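Local coordinates for protein quinone oxidoreductase (Coxiella burnetii, PDB 3TQH) that binds NADPH and probably uses it to reduce quinones, as a member of the medium-chain dehydrogenase/reductase family, at residues 72-77 and 96-101. Residues are numbered along the deposited sequence; the frame is centred on the assembly and turned at random.
Sequences GYDFSG and MGIAGF
Phe75 and Gly97 form the hydrogen-bonded pair at the heart of this antiparallel contact: Phe75 N donates to Gly97 O at 3.0 Å, and Gly97 N returns a bond to Phe75 O at 3.1 Å. This strand-paired part is buried and closely packed. With chi1 at 82°, the Phe75 ring folds back over Gly97, whose backbone N lies over one ring face toward its rim, and CE1 reaches Ala99 CB at 3.8 Å. At the extended backbone angles of Gly97 a CB would run into the carbonyl O of Met96. Beyond the strand end Ala99 N still bonds to Tyr73 O (2.9 Å), an acceptor that also receives a CA-H contact from Ile98. On the sheet face shared with Ser76 and Met96, Ile98 CD1 runs alongside Asp74 and abuts its OD1, the oxygen hydrogen-bonded to Thr136 OG1. The solvent side lies past the strand end, at Gly100 and Phe101. There the exposed Phe101 turns its edge onto the buried Tyr73 ring in a T-shaped stack, CD1 over the ring centre and the planes at 80°. Phe101 also makes a cation-pi contact with Lys268, an NADPH-binding residue, so this end borders the cofactor site. Strands 74-82 and 94-98 thus pair as a beta hairpin of the GroES-like domain characteristic of medium-chain dehydrogenases/reductases.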
ATOM      1  N   GLY A  72       2.637 -10.417   4.455  1.00 11.42           N
ATOM      2  CA  GLY A  72       3.239  -9.087   4.532  1.00 10.87           C
ATOM      3  C   GLY A  72       4.370  -8.880   3.542  1.00 11.30           C
ATOM      4  O   GLY A  72       5.180  -9.777   3.323  1.00 12.20           O
ATOM      5  N   TYR A  73       4.423  -7.693   2.948  1.00 10.99           N
ATOM      6  CA  TYR A  73       5.463  -7.351   1.977  1.00 11.73           C
ATOM      7  C   TYR A  73       6.346  -6.179   2.426  1.00 11.89           C
ATOM      8  O   TYR A  73       7.496  -6.096   2.013  1.00 12.85           O
ATOM      9  CB  TYR A  73       4.831  -6.994   0.629  1.00 12.03           C
ATOM     10  CG  TYR A  73       4.040  -8.102  -0.042  1.00 12.08           C
ATOM     11  CD1 TYR A  73       4.645  -9.297  -0.426  1.00 12.85           C
ATOM     12  CD2 TYR A  73       2.690  -7.936  -0.333  1.00 11.61           C
ATOM     13  CE1 TYR A  73       3.915 -10.305  -1.058  1.00 13.01           C
ATOM     14  CE2 TYR A  73       1.957  -8.930  -0.968  1.00 11.53           C
ATOM     15  CZ  TYR A  73       2.569 -10.107  -1.327  1.00 12.59           C
ATOM     16  OH  TYR A  73       1.820 -11.084  -1.954  1.00 14.05           O
ATOM     17  N   ASP A  74       5.800  -5.277   3.244  1.00 11.31           N
ATOM     18  CA  ASP A  74       6.480  -4.052   3.643  1.00 11.62           C
ATOM     19  C   ASP A  74       7.277  -4.299   4.909  1.00 11.47           C
ATOM     20  O   ASP A  74       6.749  -4.874   5.867  1.00 11.03           O
ATOM     21  CB  ASP A  74       5.464  -2.951   3.966  1.00 11.66           C
ATOM     22  CG  ASP A  74       4.823  -2.335   2.737  1.00 13.82           C
ATOM     23  OD1 ASP A  74       5.189  -2.705   1.595  1.00 16.91           O
ATOM     24  OD2 ASP A  74       3.945  -1.456   2.924  1.00 15.00           O
ATOM     25  N   PHE A  75       8.529  -3.844   4.939  1.00 11.57           N
ATOM     26  CA  PHE A  75       9.350  -4.042   6.126  1.00 11.76           C
ATOM     27  C   PHE A  75      10.406  -2.968   6.324  1.00 12.60           C
ATOM     28  O   PHE A  75      10.766  -2.231   5.413  1.00 13.12           O
ATOM     29  CB  PHE A  75      10.048  -5.408   6.080  1.00 12.06           C
ATOM     30  CG  PHE A  75      11.303  -5.412   5.255  1.00 12.06           C
ATOM     31  CD1 PHE A  75      11.256  -5.699   3.898  1.00 11.72           C
ATOM     32  CD2 PHE A  75      12.526  -5.098   5.830  1.00 11.67           C
ATOM     33  CE1 PHE A  75      12.414  -5.690   3.139  1.00 12.60           C
ATOM     34  CE2 PHE A  75      13.678  -5.079   5.082  1.00 12.33           C
ATOM     35  CZ  PHE A  75      13.627  -5.375   3.735  1.00 13.58           C
ATOM     36  N   SER A  76      10.930  -2.956   7.537  1.00 13.17           N
ATOM     37  CA  SER A  76      11.945  -2.024   7.970  1.00 14.35           C
ATOM     38  C   SER A  76      12.819  -2.802   8.955  1.00 14.76           C
ATOM     39  O   SER A  76      12.299  -3.586   9.748  1.00 14.37           O
ATOM     40  CB  SER A  76      11.252  -0.853   8.660  1.00 14.51           C
ATOM     41  OG  SER A  76      12.144   0.204   8.898  1.00 17.82           O
ATOM     42  N   GLY A  77      14.135  -2.617   8.894  1.00 15.71           N
ATOM     43  CA  GLY A  77      15.039  -3.370   9.773  1.00 16.40           C
ATOM     44  C   GLY A  77      16.535  -3.243   9.525  1.00 17.40           C
ATOM     45  O   GLY A  77      16.992  -2.344   8.822  1.00 17.51           O
HETATM   46  N   MSE A  96      14.934  -0.434   4.402  1.00 18.54           N
HETATM   47  CA  MSE A  96      13.486  -0.415   4.250  1.00 18.05           C
HETATM   48  C   MSE A  96      13.147  -0.855   2.833  1.00 17.70           C
HETATM   49  O   MSE A  96      13.879  -0.555   1.889  1.00 18.36           O
HETATM   50  CB  MSE A  96      12.940   0.990   4.510  1.00 18.96           C
HETATM   51  CG  MSE A  96      13.731   2.090   3.805  1.00 23.40           C
HETATM   52 SE   MSE A  96      12.969   3.872   3.994  1.00 32.99          SE
HETATM   53  CE  MSE A  96      11.132   3.494   3.410  1.00 26.05           C
ATOM     54  N   GLY A  97      12.044  -1.579   2.686  1.00 16.44           N
ATOM     55  CA  GLY A  97      11.641  -2.034   1.377  1.00 16.67           C
ATOM     56  C   GLY A  97      10.572  -3.097   1.382  1.00 15.78           C
ATOM     57  O   GLY A  97       9.743  -3.164   2.299  1.00 14.92           O
ATOM     58  N   ILE A  98      10.607  -3.916   0.331  1.00 16.34           N
ATOM     59  CA  ILE A  98       9.612  -4.947   0.071  1.00 15.96           C
ATOM     60  C   ILE A  98      10.323  -6.287   0.031  1.00 16.46           C
ATOM     61  O   ILE A  98      11.390  -6.400  -0.568  1.00 17.98           O
ATOM     62  CB  ILE A  98       8.916  -4.744  -1.310  1.00 16.75           C
ATOM     63  CG1 ILE A  98       8.366  -3.324  -1.454  1.00 17.01           C
ATOM     64  CG2 ILE A  98       7.790  -5.751  -1.502  1.00 16.33           C
ATOM     65  CD1 ILE A  98       7.312  -2.997  -0.459  1.00 17.10           C
ATOM     66  N   ALA A  99       9.729  -7.303   0.640  1.00 15.84           N
ATOM     67  CA  ALA A  99      10.312  -8.640   0.626  1.00 16.78           C
ATOM     68  C   ALA A  99       9.286  -9.684   0.184  1.00 16.99           C
ATOM     69  O   ALA A  99       8.127  -9.652   0.596  1.00 16.24           O
ATOM     70  CB  ALA A  99      10.878  -8.984   1.999  1.00 16.29           C
ATOM     71  N   GLY A 100       9.724 -10.604  -0.668  1.00 18.56           N
ATOM     72  CA  GLY A 100       8.903 -11.734  -1.079  1.00 19.30           C
ATOM     73  C   GLY A 100       7.735 -11.395  -1.980  1.00 19.26           C
ATOM     74  O   GLY A 100       6.799 -12.180  -2.092  1.00 19.43           O
ATOM     75  N   PHE A 101       7.785 -10.239  -2.636  1.00 19.54           N
ATOM     76  CA  PHE A 101       6.667  -9.798  -3.460  1.00 20.11           C
ATOM     77  C   PHE A 101       6.779 -10.388  -4.852  1.00 22.46           C
ATOM     78  O   PHE A 101       7.836 -10.293  -5.468  1.00 23.71           O
ATOM     79  CB  PHE A 101       6.594  -8.271  -3.550  1.00 19.55           C
ATOM     80  CG  PHE A 101       5.439  -7.769  -4.378  1.00 20.39           C
ATOM     81  CD1 PHE A 101       4.168  -7.657  -3.826  1.00 19.79           C
ATOM     82  CD2 PHE A 101       5.620  -7.422  -5.716  1.00 23.03           C
ATOM     83  CE1 PHE A 101       3.095  -7.199  -4.591  1.00 20.72           C
ATOM     84  CE2 PHE A 101       4.555  -6.963  -6.488  1.00 23.47           C
ATOM     85  CZ  PHE A 101       3.292  -6.852  -5.925  1.00 22.50           C
TER